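Local coordinates for protein EIAV protease (PDB 1FMB) that probably cleaves viral polyproteins as a homodimeric retroviral aspartyl protease, held here with a peptide-like inhibitor in its substrate cleft, at residues D29-T34 with R92-D97. The protein carries 1 engineered substitution. Residues are numbered along the deposited sequence; the frame is centred on the assembly and turned at random.
Sequences DTSVLT and RDILQD. With HYB ([2-(2-methyl-propane-2-sulfonylmethyl)-3-naphthalen-1-yl-propionyl-valinyl]-phenylalaninol), chain B.
Arg-92, in the first turn of helix 92-97, reaches alongside Asp-29 and gives it a salt bridge, NH2 to OD1 at 2.9 Å. The oxygen lies at the guanidinium edge, in its plane; the two planes are 71° apart, and NH2 approaches from above the carboxylate. The arginine chain, bent at chi3, makes a single-point grip. Arginine suits the place because NH1 is left to bond Leu-5 O of the second subunit, whose Arg-8 pairs with Asp-29 OD2. Backbone N of Asp-29 donates almost straight to inhibitor O33 (2.8 Å, 172°).

Farther along both segments, Ser-31 OG donates to Asp-93 OD1 on the syn side (2.8 Å) and also bonds Gly-91 N, a double role that suits a small hydroxyl in a buried spot. With chi1 at 58°, Asp-93 folds back over its own backbone, where OD1 also takes a weak bond from Ile-94 N. Ile-94 CD1 packs against Ser-31 CB at 3.8 Å. A water joins Thr-30 OG1 to Ser-31 O and, weakly, to Asp-93 OD2, while Thr-30 CG2 faces the inhibitor's tert-butyl group.

Chemically, the contact couples helix 92-97, which begins within the Gly-Arg-Asp motif of retroviral proteases, to the cleft wall: two arginines, one from each subunit, would favour an ionised Asp-29 and orient the residue whose amide holds the ligand.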
ATOM      1  N   ASP A  29       6.859  -2.796   0.682  1.00  7.94           N
ATOM      2  CA  ASP A  29       7.775  -3.801   1.235  1.00 11.75           C
ATOM      3  C   ASP A  29       8.632  -3.297   2.383  1.00 13.78           C
ATOM      4  O   ASP A  29       9.018  -4.079   3.249  1.00 15.02           O
ATOM      5  CB  ASP A  29       8.795  -4.294   0.214  1.00 10.73           C
ATOM      6  CG  ASP A  29       8.179  -5.065  -0.939  1.00 12.55           C
ATOM      7  OD1 ASP A  29       7.014  -5.528  -0.902  1.00 12.31           O
ATOM      8  OD2 ASP A  29       8.974  -5.293  -1.897  1.00 14.31           O
ATOM      9  N   THR A  30       8.801  -1.978   2.346  1.00 11.25           N
ATOM     10  CA  THR A  30       9.672  -1.371   3.329  1.00 11.95           C
ATOM     11  C   THR A  30       9.106  -0.027   3.713  1.00 10.45           C
ATOM     12  O   THR A  30       8.156   0.522   3.151  1.00 12.26           O
ATOM     13  CB  THR A  30      11.071  -1.295   2.626  1.00 18.67           C
ATOM     14  OG1 THR A  30      11.999  -0.905   3.645  1.00 24.09           O
ATOM     15  CG2 THR A  30      11.059  -0.264   1.516  1.00 21.16           C
ATOM     16  N   SER A  31       9.589   0.481   4.820  1.00 10.23           N
ATOM     17  CA  SER A  31       9.054   1.747   5.406  1.00  7.21           C
ATOM     18  C   SER A  31       9.847   2.969   4.916  1.00 10.36           C
ATOM     19  O   SER A  31      11.067   2.887   4.809  1.00 13.06           O
ATOM     20  CB  SER A  31       9.222   1.559   6.878  1.00  6.65           C
ATOM     21  OG  SER A  31       8.364   0.543   7.397  1.00  9.91           O
ATOM     22  N   VAL A  32       9.163   4.082   4.720  1.00  7.62           N
ATOM     23  CA  VAL A  32       9.789   5.289   4.199  1.00  8.54           C
ATOM     24  C   VAL A  32       9.315   6.537   4.931  1.00  9.34           C
ATOM     25  O   VAL A  32       8.146   6.821   5.132  1.00  9.46           O
ATOM     26  CB  VAL A  32       9.324   5.446   2.721  1.00 10.23           C
ATOM     27  CG1 VAL A  32      10.129   6.591   2.048  1.00  9.18           C
ATOM     28  CG2 VAL A  32       9.661   4.157   1.953  1.00 16.75           C
ATOM     29  N   LEU A  33      10.285   7.311   5.353  1.00 11.38           N
ATOM     30  CA  LEU A  33       9.984   8.604   6.020  1.00  9.20           C
ATOM     31  C   LEU A  33      10.094   9.646   4.892  1.00 13.57           C
ATOM     32  O   LEU A  33      11.035   9.641   4.056  1.00 11.09           O
ATOM     33  CB  LEU A  33      11.173   8.656   6.952  1.00 16.70           C
ATOM     34  CG  LEU A  33      11.372   9.625   8.086  1.00 26.40           C
ATOM     35  CD1 LEU A  33      10.143   9.541   9.005  1.00 23.70           C
ATOM     36  CD2 LEU A  33      12.680   9.247   8.773  1.00 19.54           C
ATOM     37  N   THR A  34       9.141  10.578   4.958  1.00 10.08           N
ATOM     38  CA  THR A  34       9.216  11.691   3.983  1.00 11.06           C
ATOM     39  C   THR A  34      10.387  12.571   4.418  1.00 13.03           C
ATOM     40  O   THR A  34      10.821  12.648   5.574  1.00  9.79           O
ATOM     41  CB  THR A  34       7.948  12.534   3.901  1.00 10.53           C
ATOM     42  OG1 THR A  34       7.735  13.303   5.129  1.00 15.54           O
ATOM     43  CG2 THR A  34       6.647  11.792   3.715  1.00 11.01           C
ATOM     44  N   ARG A  92       5.718  -3.401   5.466  1.00  5.34           N
ATOM     45  CA  ARG A  92       5.711  -4.760   6.020  1.00  8.85           C
ATOM     46  C   ARG A  92       6.848  -5.066   6.972  1.00  8.49           C
ATOM     47  O   ARG A  92       6.640  -5.855   7.908  1.00 12.37           O
ATOM     48  CB  ARG A  92       5.601  -5.795   4.869  1.00  5.80           C
ATOM     49  CG  ARG A  92       4.225  -5.718   4.129  1.00  4.58           C
ATOM     50  CD  ARG A  92       4.145  -6.987   3.205  1.00  6.15           C
ATOM     51  NE  ARG A  92       5.164  -7.018   2.172  1.00  8.51           N
ATOM     52  CZ  ARG A  92       6.323  -7.663   2.162  1.00 11.83           C
ATOM     53  NH1 ARG A  92       6.698  -8.494   3.173  1.00 10.03           N
ATOM     54  NH2 ARG A  92       7.193  -7.595   1.147  1.00 13.48           N
ATOM     55  N   ASP A  93       8.019  -4.496   6.731  1.00 10.40           N
ATOM     56  CA  ASP A  93       9.138  -4.754   7.624  1.00 13.05           C
ATOM     57  C   ASP A  93       8.801  -4.299   9.021  1.00 13.55           C
ATOM     58  O   ASP A  93       8.922  -5.111   9.933  1.00 13.92           O
ATOM     59  CB  ASP A  93      10.435  -4.112   7.108  1.00 13.63           C
ATOM     60  CG  ASP A  93      10.320  -2.601   6.924  1.00 17.47           C
ATOM     61  OD1 ASP A  93       9.252  -2.008   6.779  1.00 13.96           O
ATOM     62  OD2 ASP A  93      11.351  -1.902   6.936  1.00 32.14           O
ATOM     63  N   ILE A  94       8.252  -3.101   9.222  1.00 11.91           N
ATOM     64  CA  ILE A  94       7.910  -2.619  10.553  1.00 12.90           C
ATOM     65  C   ILE A  94       6.575  -3.135  11.031  1.00 12.09           C
ATOM     66  O   ILE A  94       6.346  -3.403  12.230  1.00 15.76           O
ATOM     67  CB  ILE A  94       8.015  -1.066  10.563  1.00 10.30           C
ATOM     68  CG1 ILE A  94       9.492  -0.713  10.500  1.00 14.62           C
ATOM     69  CG2 ILE A  94       7.498  -0.593  11.928  1.00 13.29           C
ATOM     70  CD1 ILE A  94       9.856   0.754  10.538  1.00 20.61           C
ATOM     71  N   LEU A  95       5.595  -3.330  10.141  1.00 10.01           N
ATOM     72  CA  LEU A  95       4.323  -3.908  10.529  1.00 10.95           C
ATOM     73  C   LEU A  95       4.500  -5.306  11.146  1.00 11.41           C
ATOM     74  O   LEU A  95       3.784  -5.662  12.072  1.00 14.13           O
ATOM     75  CB  LEU A  95       3.417  -3.986   9.295  1.00  8.19           C
ATOM     76  CG  LEU A  95       2.839  -2.651   8.837  1.00 10.27           C
ATOM     77  CD1 LEU A  95       1.919  -2.836   7.639  1.00 15.01           C
ATOM     78  CD2 LEU A  95       2.134  -1.842   9.922  1.00 14.11           C
ATOM     79  N   GLN A  96       5.391  -6.134  10.607  1.00 12.25           N
ATOM     80  CA  GLN A  96       5.690  -7.481  11.084  1.00 17.46           C
ATOM     81  C   GLN A  96       6.254  -7.371  12.498  1.00 16.32           C
ATOM     82  O   GLN A  96       5.855  -8.086  13.450  1.00 17.14           O
ATOM     83  CB  GLN A  96       6.673  -8.180  10.146  1.00 22.30           C
ATOM     84  CG  GLN A  96       6.969  -9.624  10.498  1.00 38.04           C
ATOM     85  CD  GLN A  96       7.950 -10.315   9.557  1.00 41.26           C
ATOM     86  OE1 GLN A  96       8.328  -9.757   8.532  1.00 33.95           O
ATOM     87  NE2 GLN A  96       8.379 -11.525   9.907  1.00 41.76           N
ATOM     88  N   ASP A  97       7.153  -6.420  12.677  1.00 17.51           N
ATOM     89  CA  ASP A  97       7.752  -6.165  13.992  1.00 21.52           C
ATOM     90  C   ASP A  97       6.674  -5.811  15.020  1.00 20.79           C
ATOM     91  O   ASP A  97       6.727  -6.280  16.154  1.00 21.75           O
ATOM     92  CB  ASP A  97       8.744  -4.991  13.996  1.00 22.46           C
ATOM     93  CG  ASP A  97      10.036  -5.405  13.311  1.00 29.10           C
ATOM     94  OD1 ASP A  97      10.312  -6.623  13.381  1.00 29.78           O
ATOM     95  OD2 ASP A  97      10.751  -4.587  12.693  1.00 34.54           O
TER
HETATM   96  S1  HYB B 201      10.572  -1.353  -3.680  0.50 15.61           S
HETATM   97  O2  HYB B 201      10.872  -1.107  -5.063  0.50 19.88           O
HETATM   98  O3  HYB B 201      10.316  -0.236  -2.829  0.50 19.03           O
HETATM   99  C4  HYB B 201       7.604  -3.909  -8.877  0.50 22.25           C
HETATM  100  C5  HYB B 201       8.182  -2.781  -8.377  0.50 22.47           C
HETATM  101  C6  HYB B 201       7.970  -2.406  -6.991  0.50 20.42           C
HETATM  102  C7  HYB B 201       7.204  -3.175  -6.189  0.50 16.97           C
HETATM  103  C8  HYB B 201       6.543  -4.416  -6.710  0.50 19.85           C
HETATM  104  C9  HYB B 201       6.780  -4.746  -8.050  0.50 22.66           C
HETATM  105  C10 HYB B 201       6.195  -5.934  -8.607  0.50 19.04           C
HETATM  106  C11 HYB B 201       5.397  -6.726  -7.823  0.50 18.84           C
HETATM  107  C12 HYB B 201       5.149  -6.386  -6.465  0.50 23.42           C
HETATM  108  C13 HYB B 201       5.728  -5.236  -5.921  0.50 17.94           C
HETATM  109  O14 HYB B 201       1.309  -0.730  -2.598  0.50 12.26           O
HETATM  110  C15 HYB B 201       1.219   0.647  -3.117  0.50  8.24           C
HETATM  111  N16 HYB B 201       3.636   0.548  -3.341  0.50  8.13           N
HETATM  112  C17 HYB B 201       2.403   0.775  -4.115  0.50  9.99           C
HETATM  113  C18 HYB B 201       2.337  -0.299  -5.227  0.50  6.21           C
HETATM  114  C19 HYB B 201       3.222  -0.177  -6.450  0.50  6.94           C
HETATM  115  C20 HYB B 201       4.452  -0.832  -6.580  0.50 16.39           C
HETATM  116  C21 HYB B 201       5.234  -0.758  -7.740  0.50 20.94           C
HETATM  117  C22 HYB B 201       4.773   0.011  -8.814  0.50 21.72           C
HETATM  118  C23 HYB B 201       3.541   0.653  -8.721  0.50 17.14           C
HETATM  119  C24 HYB B 201       2.773   0.566  -7.556  0.50 16.26           C
HETATM  120  N25 HYB B 201       6.657   0.117  -3.331  0.50  9.11           N
HETATM  121  C26 HYB B 201       5.871   0.959  -2.392  0.50  4.80           C
HETATM  122  C27 HYB B 201       4.671   1.464  -3.282  0.50  7.43           C
HETATM  123  O28 HYB B 201       4.599   2.559  -3.815  0.50  8.24           O
HETATM  124  C29 HYB B 201       6.677   2.114  -1.749  0.50  7.39           C
HETATM  125  C30 HYB B 201       5.747   3.141  -1.081  0.50  6.71           C
HETATM  126  C31 HYB B 201       7.665   1.465  -0.753  0.50  7.05           C
HETATM  127  C32 HYB B 201       7.162  -1.109  -3.018  0.50  9.72           C
HETATM  128  O33 HYB B 201       6.984  -1.654  -1.922  0.50 12.45           O
HETATM  129  C34 HYB B 201       7.902  -1.830  -4.164  0.50 12.18           C
HETATM  130  C35 HYB B 201       6.886  -2.864  -4.715  0.50 12.81           C
HETATM  131  C36 HYB B 201       9.221  -2.520  -3.690  0.50 11.71           C
HETATM  132  C37 HYB B 201      11.775  -2.483  -1.413  0.50 20.06           C
HETATM  133  C38 HYB B 201      11.995  -2.249  -2.929  0.50 17.42           C
HETATM  134  C39 HYB B 201      13.200  -1.286  -3.066  0.50 16.30           C
HETATM  135  C40 HYB B 201      12.256  -3.569  -3.695  0.50 19.07           C
HETATM  136  O   HOH W   1      13.010   0.697   5.382  1.00 23.89           O